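Local atomic coordinates of large adhesion protein (Lap) involved in biofilm formation (Marinobacter hydrocarbonoclasticus, PDB entry 6XI3), a protein that probably forms part of the calcium-stiffened extender region that carries a bacterial RTX adhesin's binding end away from the cell during biofilm formation. Residues Thr50-Ile61 with Ala73-Tyr83; Val344-Val352 with Ala364-Tyr374. All blocks are in the same frame, centred on the assembly; numbering follows the deposited sequence.

In the fold
Interactions 1 and 2 are the same structural element in two of the tandem Ig-like beta-sandwich domains strung along this chain: the first joins strands 58-64 and 70-76, the second strands 349-356 and 361-367, each with the loops that lead in and out. They lie on opposite sides of the chain's centre, their own centres about 126 Å apart. The side chain of Val-344 in interaction 2 is about 9 Å from a bound calcium ion. The calcium site of Asp-289, Asp-315, Thr-317, Asp-343 and Asn-399 takes its ligands from two successive domains, consistent with calcium stiffening the joint, and Asp-343 directly precedes Val-344.

Interaction 1: Thr50-Ile61 with Ala73-Tyr83; sequences TTDVAPNEQVAI and AIATVGADGSY
The ring of Tyr-83 carries Val-59 on one face: CG2 stands 3.7 Å from the ring centroid, a CH-pi contact only 10° off the ring normal. CG1 of the same valine lies over the CE2-CZ side, so both branches bear on the ring. CG2 of Thr-50 and CD1 of Ile-61 approach the ring obliquely. Tyr-83 has CG wedged between its backbone N and carbonyl carbon (chi1 66°), which turns the ring in against the inward face that carries Val-59 and Ile-61; its hydroxyl bonds to Thr-31 O on strand 29-38.

A second flat group that crosses the contact is the amide of Gln-58. Bent at chi2 (69°), the chain curls back so that NE2 donates to Thr-76 OG1 at 3.1 Å, in the amide plane, and through a more bent bond to Asn-56 O at 2.8 Å, well above that carbonyl's plane. CB and CG of Gln-58 lie against CG1 of Ile-74 on the same outer face.

Thr-50 OG1 donates to Gly-81 O at 2.6 Å, in the carbonyl plane and on a lone pair, tying strand 43-51 to the turn 78-81. Val-77 slots its CG2 against Val-59 CG2 (3.8 Å) and Val-53 CG1. Its carbonyl accepts from Asn-56 N and from a water that also donates to Asn-56 OD1.

Backbone bonds pair Val-59 with Ala-75 and Ile-61 with Ala-73. This is an antiparallel hairpin with alternating faces, Val-59, Ile-61, Ala-73 and Ala-75 turned inward onto Tyr-83 and Leu-85, as in the two-sheet core of an Ig-like beta-sandwich.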
# COMPACT_ATOMS: atom_id res chain seq x y z
N THR A 50 -26.10 3.58 -68.06
CA THR A 50 -27.34 4.34 -68.23
C THR A 50 -28.13 3.70 -69.34
O THR A 50 -27.51 3.09 -70.20
CB THR A 50 -27.11 5.82 -68.57
OG1 THR A 50 -26.39 5.88 -69.81
CG2 THR A 50 -26.40 6.54 -67.46
N THR A 51 -29.44 3.87 -69.29
CA THR A 51 -30.40 3.52 -70.36
C THR A 51 -31.18 4.80 -70.65
O THR A 51 -31.61 5.43 -69.65
CB THR A 51 -31.33 2.37 -69.94
OG1 THR A 51 -30.53 1.27 -69.51
CG2 THR A 51 -32.21 1.88 -71.07
N ASP A 52 -31.31 5.16 -71.92
CA ASP A 52 -32.17 6.28 -72.36
C ASP A 52 -31.63 7.59 -71.80
O ASP A 52 -32.43 8.51 -71.65
CB ASP A 52 -33.61 6.16 -71.84
CG ASP A 52 -34.38 5.06 -72.53
OD1 ASP A 52 -33.88 4.54 -73.55
OD2 ASP A 52 -35.48 4.72 -72.03
N VAL A 53 -30.33 7.65 -71.50
CA VAL A 53 -29.61 8.94 -71.28
C VAL A 53 -28.79 9.21 -72.54
O VAL A 53 -28.10 8.28 -73.03
CB VAL A 53 -28.73 8.89 -70.02
CG1 VAL A 53 -27.96 10.18 -69.83
CG2 VAL A 53 -29.53 8.54 -68.76
N ALA A 54 -28.85 10.43 -73.06
CA ALA A 54 -28.13 10.83 -74.29
C ALA A 54 -26.63 10.79 -74.02
O ALA A 54 -26.16 11.32 -73.01
CB ALA A 54 -28.52 12.19 -74.79
N PRO A 55 -25.84 10.21 -74.95
CA PRO A 55 -24.39 10.35 -74.88
C PRO A 55 -24.05 11.85 -74.84
O PRO A 55 -24.74 12.63 -75.48
CB PRO A 55 -23.90 9.63 -76.14
CG PRO A 55 -25.02 8.70 -76.54
CD PRO A 55 -26.29 9.41 -76.11
N ASN A 56 -23.06 12.22 -74.02
CA ASN A 56 -22.52 13.59 -73.83
C ASN A 56 -23.31 14.33 -72.74
O ASN A 56 -22.92 15.48 -72.41
CB ASN A 56 -22.39 14.31 -75.18
CG ASN A 56 -21.43 13.58 -76.09
OD1 ASN A 56 -20.38 13.10 -75.64
ND2 ASN A 56 -21.74 13.48 -77.38
N GLU A 57 -24.31 13.69 -72.13
CA GLU A 57 -24.92 14.21 -70.89
C GLU A 57 -24.00 13.82 -69.73
O GLU A 57 -23.08 13.00 -69.95
CB GLU A 57 -26.33 13.68 -70.71
CG GLU A 57 -27.27 14.22 -71.78
CD GLU A 57 -27.40 15.73 -71.80
OE1 GLU A 57 -27.61 16.30 -70.73
OE2 GLU A 57 -27.22 16.34 -72.88
N GLN A 58 -24.20 14.44 -68.58
CA GLN A 58 -23.34 14.27 -67.39
C GLN A 58 -24.08 13.47 -66.32
O GLN A 58 -25.34 13.57 -66.23
CB GLN A 58 -22.88 15.65 -66.88
CG GLN A 58 -21.69 16.18 -67.66
CD GLN A 58 -22.05 16.56 -69.08
OE1 GLN A 58 -22.90 17.42 -69.25
NE2 GLN A 58 -21.41 15.94 -70.07
N VAL A 59 -23.30 12.69 -65.57
CA VAL A 59 -23.70 12.04 -64.29
C VAL A 59 -23.05 12.83 -63.16
O VAL A 59 -21.83 12.93 -63.16
CB VAL A 59 -23.29 10.58 -64.22
CG1 VAL A 59 -23.75 9.96 -62.92
CG2 VAL A 59 -23.79 9.78 -65.41
N ALA A 60 -23.86 13.41 -62.28
CA ALA A 60 -23.36 14.12 -61.08
C ALA A 60 -23.12 13.07 -60.00
O ALA A 60 -23.92 12.11 -59.85
CB ALA A 60 -24.34 15.17 -60.61
N ILE A 61 -22.04 13.22 -59.26
CA ILE A 61 -21.68 12.20 -58.27
C ILE A 61 -21.38 12.92 -56.96
O ILE A 61 -20.73 13.96 -57.01
CB ILE A 61 -20.49 11.38 -58.77
CG1 ILE A 61 -20.92 10.44 -59.88
CG2 ILE A 61 -19.84 10.63 -57.62
CD1 ILE A 61 -19.80 10.09 -60.78
N ALA A 73 -18.24 15.23 -57.85
CA ALA A 73 -17.60 14.84 -59.12
C ALA A 73 -18.65 14.80 -60.24
O ALA A 73 -19.86 14.91 -59.98
CB ALA A 73 -16.90 13.51 -58.98
N ILE A 74 -18.16 14.73 -61.47
CA ILE A 74 -19.02 14.70 -62.68
C ILE A 74 -18.32 13.83 -63.71
O ILE A 74 -17.06 13.91 -63.86
CB ILE A 74 -19.30 16.14 -63.18
CG1 ILE A 74 -20.45 16.20 -64.19
CG2 ILE A 74 -18.05 16.77 -63.73
CD1 ILE A 74 -21.03 17.60 -64.31
N ALA A 75 -19.11 13.05 -64.43
CA ALA A 75 -18.61 12.18 -65.51
C ALA A 75 -19.46 12.36 -66.76
O ALA A 75 -20.64 12.70 -66.59
CB ALA A 75 -18.67 10.75 -65.07
N THR A 76 -18.92 12.02 -67.93
CA THR A 76 -19.70 12.08 -69.19
C THR A 76 -20.14 10.66 -69.62
O THR A 76 -19.35 9.71 -69.64
CB THR A 76 -18.96 12.86 -70.28
OG1 THR A 76 -18.87 14.24 -69.91
CG2 THR A 76 -19.66 12.72 -71.62
N VAL A 77 -21.41 10.54 -69.99
CA VAL A 77 -22.00 9.32 -70.59
C VAL A 77 -21.41 9.09 -71.98
O VAL A 77 -21.53 10.00 -72.87
CB VAL A 77 -23.54 9.42 -70.60
CG1 VAL A 77 -24.16 8.22 -71.26
CG2 VAL A 77 -24.10 9.60 -69.19
N GLY A 78 -20.88 7.90 -72.21
CA GLY A 78 -20.26 7.52 -73.49
C GLY A 78 -21.32 7.15 -74.52
O GLY A 78 -22.55 7.09 -74.17
N ALA A 79 -20.88 6.91 -75.75
CA ALA A 79 -21.70 6.36 -76.85
C ALA A 79 -22.51 5.16 -76.35
O ALA A 79 -23.66 5.09 -76.70
CB ALA A 79 -20.84 5.99 -78.05
N ASP A 80 -21.93 4.27 -75.53
CA ASP A 80 -22.56 3.00 -75.08
C ASP A 80 -23.33 3.15 -73.76
O ASP A 80 -23.81 2.13 -73.18
CB ASP A 80 -21.52 1.89 -75.02
CG ASP A 80 -20.53 2.01 -73.87
OD1 ASP A 80 -20.65 2.94 -73.02
OD2 ASP A 80 -19.66 1.17 -73.83
N GLY A 81 -23.45 4.37 -73.25
CA GLY A 81 -24.27 4.64 -72.07
C GLY A 81 -23.46 4.49 -70.79
O GLY A 81 -24.03 4.75 -69.72
N SER A 82 -22.18 4.12 -70.88
CA SER A 82 -21.36 3.86 -69.67
C SER A 82 -20.63 5.14 -69.29
O SER A 82 -20.53 6.08 -70.11
CB SER A 82 -20.41 2.69 -69.86
OG SER A 82 -19.42 3.05 -70.79
N TYR A 83 -20.12 5.17 -68.06
CA TYR A 83 -19.34 6.32 -67.56
C TYR A 83 -18.37 5.75 -66.53
O TYR A 83 -18.64 4.68 -66.01
CB TYR A 83 -20.24 7.42 -66.99
CG TYR A 83 -21.01 7.06 -65.75
CD1 TYR A 83 -22.20 6.39 -65.83
CD2 TYR A 83 -20.57 7.46 -64.51
CE1 TYR A 83 -22.92 6.08 -64.70
CE2 TYR A 83 -21.25 7.14 -63.36
CZ TYR A 83 -22.43 6.44 -63.46
OH TYR A 83 -23.14 6.12 -62.35
O HOH W 1 -20.30 10.62 -75.28

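Interaction 2: Val344-Val352 with Ala364-Tyr374; sequences VAPNSQVNV and AITTVGADGSY
This is a hairpin contact at the edge of a beta-sandwich, where outermost strand 361-367 pairs antiparallel with strand 349-356 and the adjoining loops add Val-344 and Val-368 to the packing. Val-350 and Thr-366 form one hydrogen-bonded pair, Val-352 and Ala-364 the next. Beyond the strands the pairing runs on into the turn 345-348: Val-368 N meets Ser-348 O at 2.9 Å with an almost straight N-H...O (176°), and Val-368 O accepts from Asn-347 N.

Inside, Val-350 divides its branches. CG1, anti to the backbone N (chi1 -175°), sits over one face of Tyr-374, 4.0 Å from the ring centroid and displaced toward the rim. CG2 meets both Tyr-374 CG and Val-368 CG2; the two valine methyls are 3.4 Å apart, tighter than usual van der Waals contact. Val-368 CG2 also touches Val-344 CG1 at 3.9 Å, the side chains crossing at about a right angle. Tyr-374 reaches across to strand 320-329, where its hydroxyl bonds to Thr-322 O.

On the outer face Asn-351 and Ile-365 lie side by side, ND2 3.6 Å from CD1, while a water bridges ND2 to Ala-364 O. A second water links Asn-347 O with Thr-367 OG1, whose CG2 packs on Asn-347 CA. Ser-348 OG and N reach Ala-345 O from the same face of its plane, so the hydroxyl adds a second bond to the one that closes this type II turn. Turn 345-348 enters strand 349-356 and a type I turn, 369-372, follows strand 361-367, both at the same end of the hairpin. With Val-350 packed on Tyr-374, and Val-352 and Ala-364 on Leu-376, this is the antiparallel edge hairpin of an Ig-like beta-sandwich.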
# COMPACT_ATOMS: atom_id res chain seq x y z
N VAL A 344 15.93 -12.23 42.59
CA VAL A 344 17.16 -11.40 42.61
C VAL A 344 18.12 -12.00 41.57
O VAL A 344 18.49 -13.15 41.75
CB VAL A 344 17.81 -11.38 44.00
CG1 VAL A 344 19.05 -10.51 44.00
CG2 VAL A 344 16.84 -10.90 45.07
N ALA A 345 18.46 -11.25 40.53
CA ALA A 345 19.34 -11.68 39.43
C ALA A 345 20.61 -12.24 40.06
O ALA A 345 21.17 -11.63 40.98
CB ALA A 345 19.65 -10.53 38.49
N PRO A 346 21.08 -13.42 39.63
CA PRO A 346 22.39 -13.91 40.05
C PRO A 346 23.47 -12.87 39.74
O PRO A 346 23.34 -12.12 38.79
CB PRO A 346 22.55 -15.18 39.23
CG PRO A 346 21.13 -15.65 39.03
CD PRO A 346 20.39 -14.37 38.73
N ASN A 347 24.45 -12.79 40.64
CA ASN A 347 25.59 -11.84 40.62
C ASN A 347 25.22 -10.46 41.16
O ASN A 347 26.16 -9.64 41.26
CB ASN A 347 26.24 -11.79 39.24
CG ASN A 347 26.77 -13.15 38.86
OD1 ASN A 347 27.30 -13.84 39.71
ND2 ASN A 347 26.61 -13.54 37.61
N SER A 348 23.98 -10.24 41.61
CA SER A 348 23.60 -9.07 42.45
C SER A 348 24.37 -9.09 43.77
O SER A 348 24.71 -10.17 44.26
CB SER A 348 22.14 -9.03 42.71
OG SER A 348 21.42 -9.01 41.50
N GLN A 349 24.59 -7.91 44.33
CA GLN A 349 25.21 -7.74 45.67
C GLN A 349 24.13 -7.94 46.73
O GLN A 349 22.99 -7.55 46.49
CB GLN A 349 25.81 -6.34 45.78
CG GLN A 349 26.88 -6.10 44.73
CD GLN A 349 27.62 -4.81 44.96
OE1 GLN A 349 28.71 -4.61 44.42
NE2 GLN A 349 27.06 -3.95 45.78
N VAL A 350 24.50 -8.58 47.84
CA VAL A 350 23.71 -8.61 49.08
C VAL A 350 24.47 -7.76 50.09
O VAL A 350 25.62 -8.15 50.36
CB VAL A 350 23.57 -10.03 49.67
CG1 VAL A 350 22.63 -9.97 50.86
CG2 VAL A 350 23.12 -11.05 48.63
N ASN A 351 23.85 -6.72 50.64
CA ASN A 351 24.49 -5.91 51.73
C ASN A 351 24.05 -6.49 53.07
O ASN A 351 22.82 -6.71 53.27
CB ASN A 351 24.18 -4.41 51.60
CG ASN A 351 24.82 -3.76 50.38
OD1 ASN A 351 24.26 -3.78 49.29
ND2 ASN A 351 26.00 -3.18 50.53
N VAL A 352 25.02 -6.70 53.98
CA VAL A 352 24.78 -7.30 55.33
C VAL A 352 25.31 -6.33 56.39
O VAL A 352 26.38 -5.76 56.19
CB VAL A 352 25.43 -8.68 55.45
CG1 VAL A 352 25.35 -9.24 56.86
CG2 VAL A 352 24.82 -9.68 54.47
N ALA A 364 29.24 -5.80 55.51
CA ALA A 364 29.83 -6.77 54.58
C ALA A 364 28.95 -6.80 53.32
O ALA A 364 27.80 -6.30 53.36
CB ALA A 364 29.93 -8.13 55.26
N ILE A 365 29.49 -7.39 52.26
CA ILE A 365 28.85 -7.49 50.92
C ILE A 365 29.28 -8.82 50.31
O ILE A 365 30.48 -9.19 50.38
CB ILE A 365 29.22 -6.30 50.00
CG1 ILE A 365 29.13 -4.94 50.69
CG2 ILE A 365 28.34 -6.33 48.78
CD1 ILE A 365 29.45 -3.74 49.77
N THR A 366 28.32 -9.54 49.75
CA THR A 366 28.63 -10.79 49.02
C THR A 366 27.73 -10.83 47.79
O THR A 366 27.02 -9.83 47.53
CB THR A 366 28.51 -12.02 49.93
OG1 THR A 366 29.15 -13.15 49.29
CG2 THR A 366 27.06 -12.30 50.28
N THR A 367 27.84 -11.91 47.06
CA THR A 367 27.22 -12.10 45.74
C THR A 367 26.15 -13.20 45.78
O THR A 367 26.40 -14.28 46.33
CB THR A 367 28.30 -12.35 44.70
OG1 THR A 367 29.09 -11.15 44.68
CG2 THR A 367 27.75 -12.64 43.32
N VAL A 368 25.00 -12.92 45.18
CA VAL A 368 23.91 -13.91 44.98
C VAL A 368 24.38 -14.99 43.97
O VAL A 368 24.74 -14.61 42.86
CB VAL A 368 22.61 -13.22 44.56
CG1 VAL A 368 21.50 -14.25 44.35
CG2 VAL A 368 22.16 -12.18 45.57
N GLY A 369 24.24 -16.28 44.31
CA GLY A 369 24.66 -17.40 43.44
C GLY A 369 23.67 -17.64 42.30
O GLY A 369 22.60 -17.00 42.27
N ALA A 370 24.00 -18.54 41.39
CA ALA A 370 23.08 -19.01 40.33
C ALA A 370 21.73 -19.46 40.93
O ALA A 370 20.70 -19.15 40.33
CB ALA A 370 23.71 -20.12 39.53
N ASP A 371 21.73 -20.12 42.09
CA ASP A 371 20.47 -20.67 42.68
C ASP A 371 19.79 -19.67 43.62
O ASP A 371 18.83 -20.07 44.31
CB ASP A 371 20.75 -21.99 43.37
CG ASP A 371 21.64 -21.83 44.60
OD1 ASP A 371 21.99 -20.67 44.97
OD2 ASP A 371 21.99 -22.87 45.15
N GLY A 372 20.25 -18.41 43.69
CA GLY A 372 19.63 -17.39 44.55
C GLY A 372 20.21 -17.37 45.96
O GLY A 372 19.91 -16.43 46.69
N SER A 373 21.06 -18.34 46.31
CA SER A 373 21.65 -18.43 47.67
C SER A 373 22.90 -17.54 47.77
O SER A 373 23.50 -17.12 46.75
CB SER A 373 21.93 -19.86 48.10
OG SER A 373 22.94 -20.46 47.30
N TYR A 374 23.26 -17.23 49.00
CA TYR A 374 24.44 -16.41 49.30
C TYR A 374 24.96 -16.87 50.66
O TYR A 374 24.19 -17.46 51.41
CB TYR A 374 24.14 -14.90 49.29
CG TYR A 374 23.22 -14.40 50.36
CD1 TYR A 374 21.85 -14.42 50.19
CD2 TYR A 374 23.72 -13.94 51.57
CE1 TYR A 374 20.98 -13.99 51.18
CE2 TYR A 374 22.87 -13.52 52.57
CZ TYR A 374 21.51 -13.56 52.38
OH TYR A 374 20.68 -13.12 53.35
O HOH W 2 28.10 -9.01 43.16
O HOH W 3 27.04 -3.35 53.31